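Local atomic coordinates of transcriptional regulator (PDB entry 3LMM), a protein that is of unknown function but probably acts as a transcriptional regulator, joining a Schlafen AlbA_2 region to C-terminal regions of the helix-turn-helix class. Residues 181-186 and 222-227; 187-192 and 232-237; 430-435 and 466-471; 445-450 and 460-465. All coordinates share one frame; numbering follows the deposited sequence.

Interaction 1: residues 181-186 and 222-227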
loop_
_atom_site.group_PDB
_atom_site.type_symbol
_atom_site.label_atom_id
_atom_site.label_comp_id
_atom_site.label_asym_id
_atom_site.label_seq_id
_atom_site.Cartn_x
_atom_site.Cartn_y
_atom_site.Cartn_z
ATOM N N THR A 181 26.832 -3.152 4.748
ATOM C CA THR A 181 27.642 -2.068 5.295
ATOM C C THR A 181 28.651 -2.694 6.261
ATOM O O THR A 181 28.678 -3.918 6.445
ATOM C CB THR A 181 26.807 -1.063 6.097
ATOM O OG1 THR A 181 26.433 -1.648 7.348
ATOM C CG2 THR A 181 25.549 -0.674 5.334
ATOM N N THR A 182 29.471 -1.848 6.880
ATOM C CA THR A 182 30.490 -2.295 7.821
ATOM C C THR A 182 29.994 -2.293 9.257
ATOM O O THR A 182 30.746 -2.616 10.186
ATOM C CB THR A 182 31.705 -1.399 7.750
ATOM O OG1 THR A 182 31.306 -0.043 7.973
ATOM C CG2 THR A 182 32.355 -1.514 6.389
ATOM N N ALA A 183 28.724 -1.928 9.426
ATOM C CA ALA A 183 28.083 -1.859 10.733
ATOM C C ALA A 183 27.735 -3.250 11.207
ATOM O O ALA A 183 27.237 -4.074 10.438
ATOM C CB ALA A 183 26.839 -1.016 10.650
ATOM N N THR A 184 28.007 -3.498 12.482
ATOM C CA THR A 184 27.752 -4.789 13.109
ATOM C C THR A 184 26.745 -4.678 14.268
ATOM O O THR A 184 26.310 -3.581 14.620
ATOM C CB THR A 184 29.084 -5.386 13.620
ATOM O OG1 THR A 184 29.785 -4.404 14.393
ATOM C CG2 THR A 184 29.954 -5.789 12.457
ATOM N N LEU A 185 26.375 -5.818 14.845
ATOM C CA LEU A 185 25.425 -5.848 15.947
ATOM C C LEU A 185 25.824 -4.886 17.066
ATOM O O LEU A 185 24.971 -4.297 17.735
ATOM C CB LEU A 185 25.319 -7.267 16.511
ATOM C CG LEU A 185 24.527 -7.455 17.817
ATOM C CD1 LEU A 185 23.283 -8.285 17.567
ATOM C CD2 LEU A 185 25.421 -8.140 18.856
ATOM N N GLY A 186 27.127 -4.726 17.263
ATOM C CA GLY A 186 27.615 -3.843 18.306
ATOM C C GLY A 186 27.326 -2.375 18.060
ATOM O O GLY A 186 27.505 -1.547 18.956
ATOM N N GLY A 222 27.145 -11.071 10.014
ATOM C CA GLY A 222 26.935 -10.224 11.177
ATOM C C GLY A 222 26.946 -8.750 10.834
ATOM O O GLY A 222 27.195 -7.905 11.695
ATOM N N PHE A 223 26.679 -8.440 9.571
ATOM C CA PHE A 223 26.666 -7.053 9.118
ATOM C C PHE A 223 25.247 -6.523 8.932
ATOM O O PHE A 223 24.341 -7.276 8.608
ATOM C CB PHE A 223 27.452 -6.931 7.810
ATOM C CG PHE A 223 28.937 -7.049 7.988
ATOM C CD1 PHE A 223 29.687 -5.945 8.372
ATOM C CD2 PHE A 223 29.586 -8.266 7.798
ATOM C CE1 PHE A 223 31.058 -6.051 8.565
ATOM C CE2 PHE A 223 30.961 -8.378 7.991
ATOM C CZ PHE A 223 31.696 -7.266 8.375
ATOM N N LEU A 224 25.052 -5.230 9.153
ATOM C CA LEU A 224 23.733 -4.649 8.987
ATOM C C LEU A 224 23.612 -4.113 7.582
ATOM O O LEU A 224 24.599 -3.679 6.991
ATOM C CB LEU A 224 23.525 -3.497 9.960
ATOM C CG LEU A 224 23.498 -3.808 11.449
ATOM C CD1 LEU A 224 23.451 -2.500 12.211
ATOM C CD2 LEU A 224 22.294 -4.677 11.769
ATOM N N SER A 225 22.406 -4.147 7.033
ATOM C CA SER A 225 22.209 -3.609 5.699
ATOM C C SER A 225 22.181 -2.111 5.852
ATOM O O SER A 225 22.277 -1.581 6.958
ATOM C CB SER A 225 20.885 -4.082 5.103
ATOM O OG SER A 225 19.777 -3.662 5.883
ATOM N N GLN A 226 22.024 -1.430 4.733
ATOM C CA GLN A 226 21.976 0.019 4.750
ATOM C C GLN A 226 20.697 0.496 5.464
ATOM O O GLN A 226 20.708 1.503 6.170
ATOM C CB GLN A 226 22.031 0.542 3.311
ATOM C CG GLN A 226 22.473 1.993 3.176
ATOM C CD GLN A 226 23.907 2.212 3.602
ATOM O OE1 GLN A 226 24.832 1.645 3.020
ATOM N NE2 GLN A 226 24.103 3.051 4.618
ATOM N N ALA A 227 19.602 -0.238 5.290
ATOM C CA ALA A 227 18.353 0.130 5.945
ATOM C C ALA A 227 18.407 -0.226 7.427
ATOM O O ALA A 227 17.771 0.421 8.262
ATOM C CB ALA A 227 17.169 -0.572 5.289
HETATM O O HOH W 1 28.003 -8.200 14.723
#
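The carbonyl oxygen of L224 is gripped twice by T181. The backbone N of T181 donates to L224 O at 3.2 Å, and its hydroxyl OG1 donates to L224 O at 2.8 Å. The two donors use different directions: the amide approaches nearly along the C=O axis, whereas the hydroxyl stands above the carbonyl plane, 37° out of it. With chi1 at 74°, OG1 sits between the T181 backbone N and carbonyl carbon, from where it also accepts from A183 N at 3.1 Å. This second bond makes an ST turn, which is consistent with the corner the chain turns at T182. Beyond the corner the pairing is taken up by L224 N, which donates to A183 O at 2.8 Å with an N-H...O angle of 158°. L224 is thus held through both its backbone polar atoms, while its CD1 packs 4.0 Å from A183 CB and the side chain continues onto L212 of helix 208-214. The F223 ring lies alongside T184, with T182 C at its edge and near its plane. A water accepts from L185 N and donates to G222 O, bridging the far end of the pair. S225 then caps the following helix through its OG, which bonds to G228 N. Backbone donors and acceptors therefore carry most of the contact, the T181 hydroxyl adding one donor and one acceptor; apolar contact comes chiefly from L224 against A183, supplemented by the T181 and T184 methyls.

Interaction 2: residues 187-192 and 232-237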
loop_
_atom_site.group_PDB
_atom_site.type_symbol
_atom_site.label_atom_id
_atom_site.label_comp_id
_atom_site.label_asym_id
_atom_site.label_seq_id
_atom_site.Cartn_x
_atom_site.Cartn_y
_atom_site.Cartn_z
ATOM N N ASP A 187 26.881 -2.046 16.851
ATOM C CA ASP A 187 26.583 -0.663 16.498
ATOM C C ASP A 187 25.113 -0.325 16.732
ATOM O O ASP A 187 24.731 0.840 16.712
ATOM C CB ASP A 187 26.949 -0.406 15.030
ATOM C CG ASP A 187 28.452 -0.474 14.769
ATOM O OD1 ASP A 187 28.859 -1.183 13.815
ATOM O OD2 ASP A 187 29.224 0.187 15.507
ATOM N N ALA A 188 24.299 -1.351 16.950
ATOM C CA ALA A 188 22.876 -1.163 17.196
ATOM C C ALA A 188 22.638 -0.645 18.610
ATOM O O ALA A 188 23.029 -1.287 19.591
ATOM C CB ALA A 188 22.145 -2.470 17.002
ATOM N N ARG A 189 21.983 0.506 18.723
ATOM C CA ARG A 189 21.727 1.096 20.032
ATOM C C ARG A 189 20.625 0.348 20.764
ATOM O O ARG A 189 19.598 0.007 20.178
ATOM C CB ARG A 189 21.332 2.567 19.877
ATOM C CG ARG A 189 21.930 3.225 18.643
ATOM C CD ARG A 189 21.742 4.722 18.654
ATOM N NE ARG A 189 22.656 5.360 19.583
ATOM C CZ ARG A 189 22.278 6.221 20.517
ATOM N NH1 ARG A 189 23.181 6.769 21.326
ATOM N NH2 ARG A 189 20.992 6.526 20.651
ATOM N N PRO A 190 20.829 0.075 22.057
ATOM C CA PRO A 190 19.814 -0.638 22.836
ATOM C C PRO A 190 18.484 0.108 22.870
ATOM O O PRO A 190 17.419 -0.501 22.910
ATOM C CB PRO A 190 20.458 -0.748 24.214
ATOM C CG PRO A 190 21.373 0.458 24.253
ATOM C CD PRO A 190 21.993 0.411 22.893
ATOM N N ALA A 191 18.564 1.432 22.847
ATOM C CA ALA A 191 17.380 2.274 22.873
ATOM C C ALA A 191 16.511 2.030 21.646
ATOM O O ALA A 191 15.275 1.997 21.728
ATOM C CB ALA A 191 17.782 3.736 22.927
ATOM N N ALA A 192 17.168 1.874 20.503
ATOM C CA ALA A 192 16.480 1.638 19.241
ATOM C C ALA A 192 15.845 0.255 19.271
ATOM O O ALA A 192 14.705 0.077 18.841
ATOM C CB ALA A 192 17.464 1.731 18.096
ATOM N N PHE A 232 18.740 1.334 13.221
ATOM C CA PHE A 232 19.170 1.040 14.580
ATOM C C PHE A 232 20.509 1.639 14.993
ATOM O O PHE A 232 21.004 1.377 16.092
ATOM C CB PHE A 232 19.204 -0.462 14.790
ATOM C CG PHE A 232 17.864 -1.109 14.674
ATOM C CD1 PHE A 232 17.383 -1.539 13.444
ATOM C CD2 PHE A 232 17.080 -1.307 15.802
ATOM C CE1 PHE A 232 16.134 -2.168 13.341
ATOM C CE2 PHE A 232 15.830 -1.933 15.711
ATOM C CZ PHE A 232 15.358 -2.367 14.478
ATOM N N THR A 233 21.080 2.457 14.117
ATOM C CA THR A 233 22.369 3.098 14.349
ATOM C C THR A 233 22.257 4.607 14.220
ATOM O O THR A 233 21.565 5.111 13.331
ATOM C CB THR A 233 23.401 2.606 13.317
ATOM O OG1 THR A 233 23.883 1.313 13.707
ATOM C CG2 THR A 233 24.555 3.588 13.187
ATOM N N SER A 234 22.950 5.335 15.088
ATOM C CA SER A 234 22.903 6.792 15.017
ATOM C C SER A 234 23.444 7.283 13.683
ATOM O O SER A 234 24.524 6.866 13.259
ATOM C CB SER A 234 23.687 7.424 16.181
ATOM O OG SER A 234 24.988 6.892 16.359
ATOM N N LEU A 235 22.699 8.157 13.015
ATOM C CA LEU A 235 23.165 8.661 11.730
ATOM C C LEU A 235 23.832 10.020 11.895
ATOM O O LEU A 235 23.842 10.843 10.979
ATOM C CB LEU A 235 22.019 8.749 10.704
ATOM C CG LEU A 235 21.025 9.910 10.814
ATOM C CD1 LEU A 235 20.017 9.838 9.688
ATOM C CD2 LEU A 235 20.352 9.846 12.172
ATOM N N ASP A 236 24.395 10.237 13.075
ATOM C CA ASP A 236 25.097 11.468 13.399
ATOM C C ASP A 236 24.579 12.693 12.651
ATOM O O ASP A 236 25.355 13.441 12.056
ATOM C CB ASP A 236 26.597 11.297 13.127
ATOM C CG ASP A 236 27.171 10.043 13.764
ATOM O OD1 ASP A 236 27.325 9.020 13.056
ATOM O OD2 ASP A 236 27.459 10.075 14.981
ATOM N N ARG A 237 23.264 12.881 12.673
ATOM C CA ARG A 237 22.639 14.031 12.032
ATOM C C ARG A 237 21.136 13.998 12.218
ATOM O O ARG A 237 20.554 12.952 12.479
ATOM C CB ARG A 237 22.985 14.099 10.542
ATOM C CG ARG A 237 21.993 13.508 9.559
ATOM C CD ARG A 237 22.150 14.271 8.258
ATOM N NE ARG A 237 21.493 13.704 7.082
ATOM C CZ ARG A 237 21.732 12.490 6.593
ATOM N NH1 ARG A 237 21.090 12.076 5.503
ATOM N NH2 ARG A 237 22.593 11.677 7.206
HETATM O O HOH W 2 25.306 4.763 17.638
#
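The C-terminal end of helix 226-232 meets the N-terminus of helix 190-199, with F232 O facing the backbone N of R189, the N-cap residue. R189 N donates to F232 O at 2.9 Å. Its N-H...O angle of 164° and a C=O...N angle of 174° show that the carbonyl points almost straight at the amide. A188 CA also approaches F232 O, at 3.3 Å in a CA-H...O contact, so this terminal carbonyl is met by two successive residues. Next to it, T233 OG1 donates weakly to D187 O. T233 is where the chain leaves helical geometry.

The F232 side chain packs on A192. CG lies anti to the carbonyl carbon (chi1 -64°), which carries the ring to A192: its CD2 is 3.8 Å from A192 CB, met obliquely. At the base of the same side chain, F232 CB lies 4.2 Å from A188 CB. The R189 chain runs past S234, with CD 3.8 Å from S234 N, and is bent at chi3 before its NH2 forms a salt bridge with E266. D187 OD1 accepts a hydrogen bond from T184 N. The whole is a helix C-terminus packed on the N-terminus of a helix not adjacent to it in the chain, joined by one backbone hydrogen bond, with L212 of helix 208-214 and L265 of helix 264-278 around the buried F232 ring.

Interaction 3: residues 430-435 and 466-471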
loop_
_atom_site.group_PDB
_atom_site.type_symbol
_atom_site.label_atom_id
_atom_site.label_comp_id
_atom_site.label_asym_id
_atom_site.label_seq_id
_atom_site.Cartn_x
_atom_site.Cartn_y
_atom_site.Cartn_z
ATOM N N TYR A 430 -12.610 3.490 2.559
ATOM C CA TYR A 430 -11.987 4.482 1.691
ATOM C C TYR A 430 -12.808 4.825 0.460
ATOM O O TYR A 430 -12.851 5.990 0.059
ATOM C CB TYR A 430 -10.595 4.005 1.261
ATOM C CG TYR A 430 -9.905 4.895 0.246
ATOM C CD1 TYR A 430 -9.668 4.440 -1.055
ATOM C CD2 TYR A 430 -9.458 6.173 0.589
ATOM C CE1 TYR A 430 -8.991 5.234 -1.992
ATOM C CE2 TYR A 430 -8.785 6.976 -0.343
ATOM C CZ TYR A 430 -8.550 6.497 -1.633
ATOM O OH TYR A 430 -7.858 7.252 -2.567
ATOM N N ARG A 431 -13.458 3.830 -0.142
ATOM C CA ARG A 431 -14.261 4.091 -1.340
ATOM C C ARG A 431 -15.449 4.989 -1.073
ATOM O O ARG A 431 -15.629 6.005 -1.746
ATOM C CB ARG A 431 -14.773 2.799 -1.979
ATOM C CG ARG A 431 -13.695 1.927 -2.520
ATOM C CD ARG A 431 -13.668 0.667 -1.722
ATOM N NE ARG A 431 -14.473 -0.381 -2.327
ATOM C CZ ARG A 431 -14.823 -1.498 -1.698
ATOM N NH1 ARG A 431 -14.448 -1.696 -0.441
ATOM N NH2 ARG A 431 -15.520 -2.433 -2.333
ATOM N N ILE A 432 -16.272 4.623 -0.099
ATOM C CA ILE A 432 -17.419 5.458 0.167
ATOM C C ILE A 432 -16.935 6.829 0.658
ATOM O O ILE A 432 -17.650 7.816 0.538
ATOM C CB ILE A 432 -18.406 4.775 1.161
ATOM C CG1 ILE A 432 -17.783 4.684 2.541
ATOM C CG2 ILE A 432 -18.804 3.399 0.644
ATOM C CD1 ILE A 432 -17.828 6.006 3.311
ATOM N N ALA A 433 -15.711 6.902 1.181
ATOM C CA ALA A 433 -15.173 8.183 1.653
ATOM C C ALA A 433 -14.895 9.099 0.458
ATOM O O ALA A 433 -15.304 10.259 0.430
ATOM C CB ALA A 433 -13.891 7.963 2.450
ATOM N N ILE A 434 -14.196 8.568 -0.536
ATOM C CA ILE A 434 -13.892 9.350 -1.720
ATOM C C ILE A 434 -15.191 9.710 -2.420
ATOM O O ILE A 434 -15.427 10.871 -2.753
ATOM C CB ILE A 434 -13.005 8.562 -2.699
ATOM C CG1 ILE A 434 -11.633 8.302 -2.061
ATOM C CG2 ILE A 434 -12.880 9.323 -4.013
ATOM C CD1 ILE A 434 -10.810 9.557 -1.806
ATOM N N VAL A 435 -16.038 8.713 -2.650
ATOM C CA VAL A 435 -17.299 8.991 -3.318
ATOM C C VAL A 435 -18.070 10.072 -2.567
ATOM O O VAL A 435 -18.435 11.079 -3.164
ATOM C CB VAL A 435 -18.176 7.744 -3.446
ATOM C CG1 VAL A 435 -19.557 8.138 -3.937
ATOM C CG2 VAL A 435 -17.541 6.783 -4.426
ATOM N N GLU A 466 -20.246 1.145 -7.142
ATOM C CA GLU A 466 -21.113 0.032 -6.748
ATOM C C GLU A 466 -21.221 -0.077 -5.230
ATOM O O GLU A 466 -22.314 -0.047 -4.679
ATOM C CB GLU A 466 -20.591 -1.300 -7.311
ATOM C CG GLU A 466 -21.225 -1.750 -8.637
ATOM C CD GLU A 466 -22.738 -1.953 -8.543
ATOM O OE1 GLU A 466 -23.490 -0.976 -8.760
ATOM O OE2 GLU A 466 -23.179 -3.085 -8.239
ATOM N N ALA A 467 -20.085 -0.203 -4.556
ATOM C CA ALA A 467 -20.098 -0.316 -3.107
ATOM C C ALA A 467 -20.858 0.842 -2.457
ATOM O O ALA A 467 -21.502 0.666 -1.426
ATOM C CB ALA A 467 -18.678 -0.379 -2.572
ATOM N N ALA A 468 -20.790 2.026 -3.053
ATOM C CA ALA A 468 -21.481 3.176 -2.486
ATOM C C ALA A 468 -22.960 3.081 -2.778
ATOM O O ALA A 468 -23.793 3.566 -2.011
ATOM C CB ALA A 468 -20.926 4.460 -3.060
ATOM N N ARG A 469 -23.285 2.453 -3.900
ATOM C CA ARG A 469 -24.681 2.297 -4.293
ATOM C C ARG A 469 -25.370 1.307 -3.374
ATOM O O ARG A 469 -26.584 1.346 -3.205
ATOM C CB ARG A 469 -24.789 1.803 -5.737
ATOM C CG ARG A 469 -26.174 2.016 -6.320
ATOM C CD ARG A 469 -26.421 1.124 -7.520
ATOM N NE ARG A 469 -26.546 -0.270 -7.113
ATOM C CZ ARG A 469 -26.736 -1.282 -7.948
ATOM N NH1 ARG A 469 -26.824 -1.061 -9.255
ATOM N NH2 ARG A 469 -26.841 -2.517 -7.470
ATOM N N GLN A 470 -24.582 0.414 -2.788
ATOM C CA GLN A 470 -25.116 -0.597 -1.885
ATOM C C GLN A 470 -24.996 -0.188 -0.428
ATOM O O GLN A 470 -25.453 -0.901 0.460
ATOM C CB GLN A 470 -24.401 -1.924 -2.104
ATOM C CG GLN A 470 -24.643 -2.512 -3.473
ATOM C CD GLN A 470 -23.877 -3.792 -3.670
ATOM O OE1 GLN A 470 -23.413 -4.393 -2.700
ATOM N NE2 GLN A 470 -23.740 -4.227 -4.925
ATOM N N THR A 471 -24.365 0.953 -0.181
ATOM C CA THR A 471 -24.224 1.434 1.181
ATOM C C THR A 471 -25.534 2.137 1.476
ATOM O O THR A 471 -26.200 2.601 0.554
ATOM C CB THR A 471 -23.066 2.423 1.309
ATOM O OG1 THR A 471 -21.906 1.878 0.674
ATOM C CG2 THR A 471 -22.754 2.675 2.767
#
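Helices 430-441 and 458-469 come close at I432 and A468, whose CA atoms are 5.4 Å apart, and no hydrogen bond joins the two segments. The short separation is consistent with the alanines that helix 458-469 presents here: A467 and A468 both direct CB at the other helix. V435 meets A468 through one branch, CG1, 4.0 Å from A468 CB. That branch is anti to the backbone N (chi1 171°), which extends it across the gap. I432 contributes its CG2 methyl, 4.1 Å from A468 CA, while its CG1 arm turns off elsewhere.

Together with helix 447-454 and the strands 479-482 and 485-488 that follow, these helices have the order of a winged helix-turn-helix domain, in keeping with the family's helix-turn-helix class. Within that layout the contact would pack the first helix of the trio against the last.

At the edge, the R431 guanidinium lies over A467, whose CB touches one face with NH2 at 3.8 Å. The R431 chain bends at chi2 and chi3 to reach this place, and its NH1 forms a salt bridge with D429, which would offset the charge near the start of the helix. T471, just past helix 458-469, sets its side chain across that of I432 at about a right angle. The modelled place of its OG1 is doubtful, whereas its backbone is hydrogen-bonded to L478, and T471 also touches I421 in strand 421-422.

Interaction 4: residues 445-450 and 460-465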
loop_
_atom_site.group_PDB
_atom_site.type_symbol
_atom_site.label_atom_id
_atom_site.label_comp_id
_atom_site.label_asym_id
_atom_site.label_seq_id
_atom_site.Cartn_x
_atom_site.Cartn_y
_atom_site.Cartn_z
ATOM N N ILE A 445 -21.902 13.003 -9.934
ATOM C CA ILE A 445 -20.630 12.329 -10.083
ATOM C C ILE A 445 -20.701 11.286 -11.210
ATOM O O ILE A 445 -21.700 10.580 -11.360
ATOM C CB ILE A 445 -20.210 11.711 -8.706
ATOM C CG1 ILE A 445 -18.698 11.723 -8.597
ATOM C CG2 ILE A 445 -20.730 10.308 -8.529
ATOM C CD1 ILE A 445 -18.136 13.134 -8.586
ATOM N N THR A 446 -19.661 11.234 -12.036
ATOM C CA THR A 446 -19.611 10.279 -13.132
ATOM C C THR A 446 -18.481 9.302 -12.894
ATOM O O THR A 446 -17.530 9.613 -12.182
ATOM C CB THR A 446 -19.378 10.963 -14.503
ATOM O OG1 THR A 446 -18.671 10.064 -15.369
ATOM C CG2 THR A 446 -18.571 12.227 -14.350
ATOM N N ILE A 447 -18.585 8.118 -13.486
ATOM C CA ILE A 447 -17.562 7.095 -13.315
ATOM C C ILE A 447 -16.158 7.613 -13.623
ATOM O O ILE A 447 -15.183 7.139 -13.050
ATOM C CB ILE A 447 -17.864 5.885 -14.197
ATOM C CG1 ILE A 447 -16.981 4.721 -13.794
ATOM C CG2 ILE A 447 -17.640 6.242 -15.649
ATOM C CD1 ILE A 447 -17.621 3.387 -14.072
ATOM N N ASP A 448 -16.056 8.589 -14.519
ATOM C CA ASP A 448 -14.759 9.155 -14.856
ATOM C C ASP A 448 -14.228 10.002 -13.708
ATOM O O ASP A 448 -13.042 9.948 -13.397
ATOM C CB ASP A 448 -14.854 10.023 -16.111
ATOM C CG ASP A 448 -14.691 9.226 -17.394
ATOM O OD1 ASP A 448 -14.658 9.848 -18.482
ATOM O OD2 ASP A 448 -14.592 7.979 -17.323
ATOM N N VAL A 449 -15.107 10.788 -13.093
ATOM C CA VAL A 449 -14.720 11.658 -11.985
ATOM C C VAL A 449 -14.305 10.883 -10.759
ATOM O O VAL A 449 -13.383 11.268 -10.035
ATOM C CB VAL A 449 -15.860 12.566 -11.562
ATOM C CG1 VAL A 449 -15.427 13.412 -10.374
ATOM C CG2 VAL A 449 -16.265 13.432 -12.715
ATOM N N VAL A 450 -15.026 9.800 -10.514
ATOM C CA VAL A 450 -14.746 8.941 -9.386
ATOM C C VAL A 450 -13.364 8.340 -9.607
ATOM O O VAL A 450 -12.593 8.180 -8.667
ATOM C CB VAL A 450 -15.776 7.818 -9.303
ATOM C CG1 VAL A 450 -15.390 6.855 -8.207
ATOM C CG2 VAL A 450 -17.158 8.407 -9.060
ATOM N N ALA A 460 -11.593 0.351 -10.804
ATOM C CA ALA A 460 -11.728 0.752 -9.413
ATOM C C ALA A 460 -12.914 1.705 -9.250
ATOM O O ALA A 460 -13.633 1.647 -8.254
ATOM C CB ALA A 460 -10.446 1.413 -8.935
ATOM N N ALA A 461 -13.114 2.571 -10.239
ATOM C CA ALA A 461 -14.195 3.539 -10.208
ATOM C C ALA A 461 -15.537 2.837 -10.119
ATOM O O ALA A 461 -16.366 3.143 -9.251
ATOM C CB ALA A 461 -14.141 4.406 -11.445
ATOM N N ARG A 462 -15.752 1.888 -11.024
ATOM C CA ARG A 462 -16.998 1.130 -11.056
ATOM C C ARG A 462 -17.199 0.463 -9.690
ATOM O O ARG A 462 -18.288 0.512 -9.117
ATOM C CB ARG A 462 -16.929 0.068 -12.158
ATOM C CG ARG A 462 -18.203 -0.050 -12.987
ATOM C CD ARG A 462 -18.113 -1.208 -13.977
ATOM N NE ARG A 462 -16.872 -1.179 -14.755
ATOM C CZ ARG A 462 -16.582 -0.279 -15.694
ATOM N NH1 ARG A 462 -17.448 0.682 -15.989
ATOM N NH2 ARG A 462 -15.420 -0.340 -16.338
ATOM N N ASN A 463 -16.127 -0.146 -9.185
ATOM C CA ASN A 463 -16.125 -0.827 -7.897
ATOM C C ASN A 463 -16.547 0.103 -6.764
ATOM O O ASN A 463 -17.455 -0.213 -5.992
ATOM C CB ASN A 463 -14.728 -1.383 -7.601
ATOM C CG ASN A 463 -14.665 -2.128 -6.280
ATOM O OD1 ASN A 463 -15.263 -3.187 -6.135
ATOM N ND2 ASN A 463 -13.943 -1.574 -5.308
ATOM N N ALA A 464 -15.874 1.243 -6.647
ATOM C CA ALA A 464 -16.207 2.196 -5.596
ATOM C C ALA A 464 -17.682 2.580 -5.732
ATOM O O ALA A 464 -18.452 2.424 -4.782
ATOM C CB ALA A 464 -15.330 3.430 -5.709
ATOM N N LEU A 465 -18.076 3.061 -6.915
ATOM C CA LEU A 465 -19.465 3.453 -7.142
ATOM C C LEU A 465 -20.442 2.379 -6.678
ATOM O O LEU A 465 -21.356 2.667 -5.902
ATOM C CB LEU A 465 -19.693 3.774 -8.619
ATOM C CG LEU A 465 -19.280 5.195 -9.013
ATOM C CD1 LEU A 465 -19.193 5.316 -10.519
ATOM C CD2 LEU A 465 -20.280 6.186 -8.461
#
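I447 reaches across to helix 458-469 and lodges its side chain in a hollow formed by A461, R462 and L465. The small A461 is the floor: I447 CG1 rests 3.7 Å from A461 CB. CG1 is anti to the backbone N (chi1 -168°) and the chain stays extended at chi2, so CD1 passes on beyond the alanine to the aliphatic part of R462, where it lies 3.7 Å from R462 CG. The guanidinium is met obliquely by CD1, and R462 NH2 pairs with E459 in a salt bridge.

L465 is the bump coming the other way. Its CD1 approaches I447 CA at 3.7 Å, the two side chains crossing at about a right angle, while CD2 lies 4.1 Å from I445 CG2. L465 is thus wedged between the residues on each side of the helix start and V450 one turn on. V450 splits its two branches between partners. CG2 packs 3.8 Å from L465 CG, and CG1 drops between the two alanines on the facing helix, 4.2 Å from A461 CB and 4.2 Å from A464 CB. No hydrogen bond joins the two segments; their side chains meet through apolar groups, apart from I447 CD1 against the R462 guanidinium. The polar element nearby is internal: T446 OG1 accepts from D448 N at 3.1 Å and caps helix 447-454.

Helices 447-454 and 458-469, joined by a short turn, fit the two helices of a helix-turn-helix unit. I445 and L465 meet W486 of strand 485-488, which would belong to the wing of a winged helix-turn-helix, while I445 also packs on L438 and L439 of helix 430-441.

Overall arrangement
Interactions 1 and 2 form one partly buried neighbourhood, their centres 11 Å apart and L224 CD1 touching T233 OG1, with their segments alternating along the chain. Interactions 3 and 4 lie on the opposite side of the chain's centre, about 45 to 48 Å away between centres, and are buried. These two share helix 458-469, with interaction 4 nested inside the loop closed by interaction 3, and meet where R431 and V435 pack on A464. The chemistry follows the setting: interactions 1 and 2 join loops, a short strand and helix ends, where backbone donors and acceptors do much of the work, whereas interactions 3 and 4 join helix flanks through alanine and branched side chains without cross-hydrogen bonds.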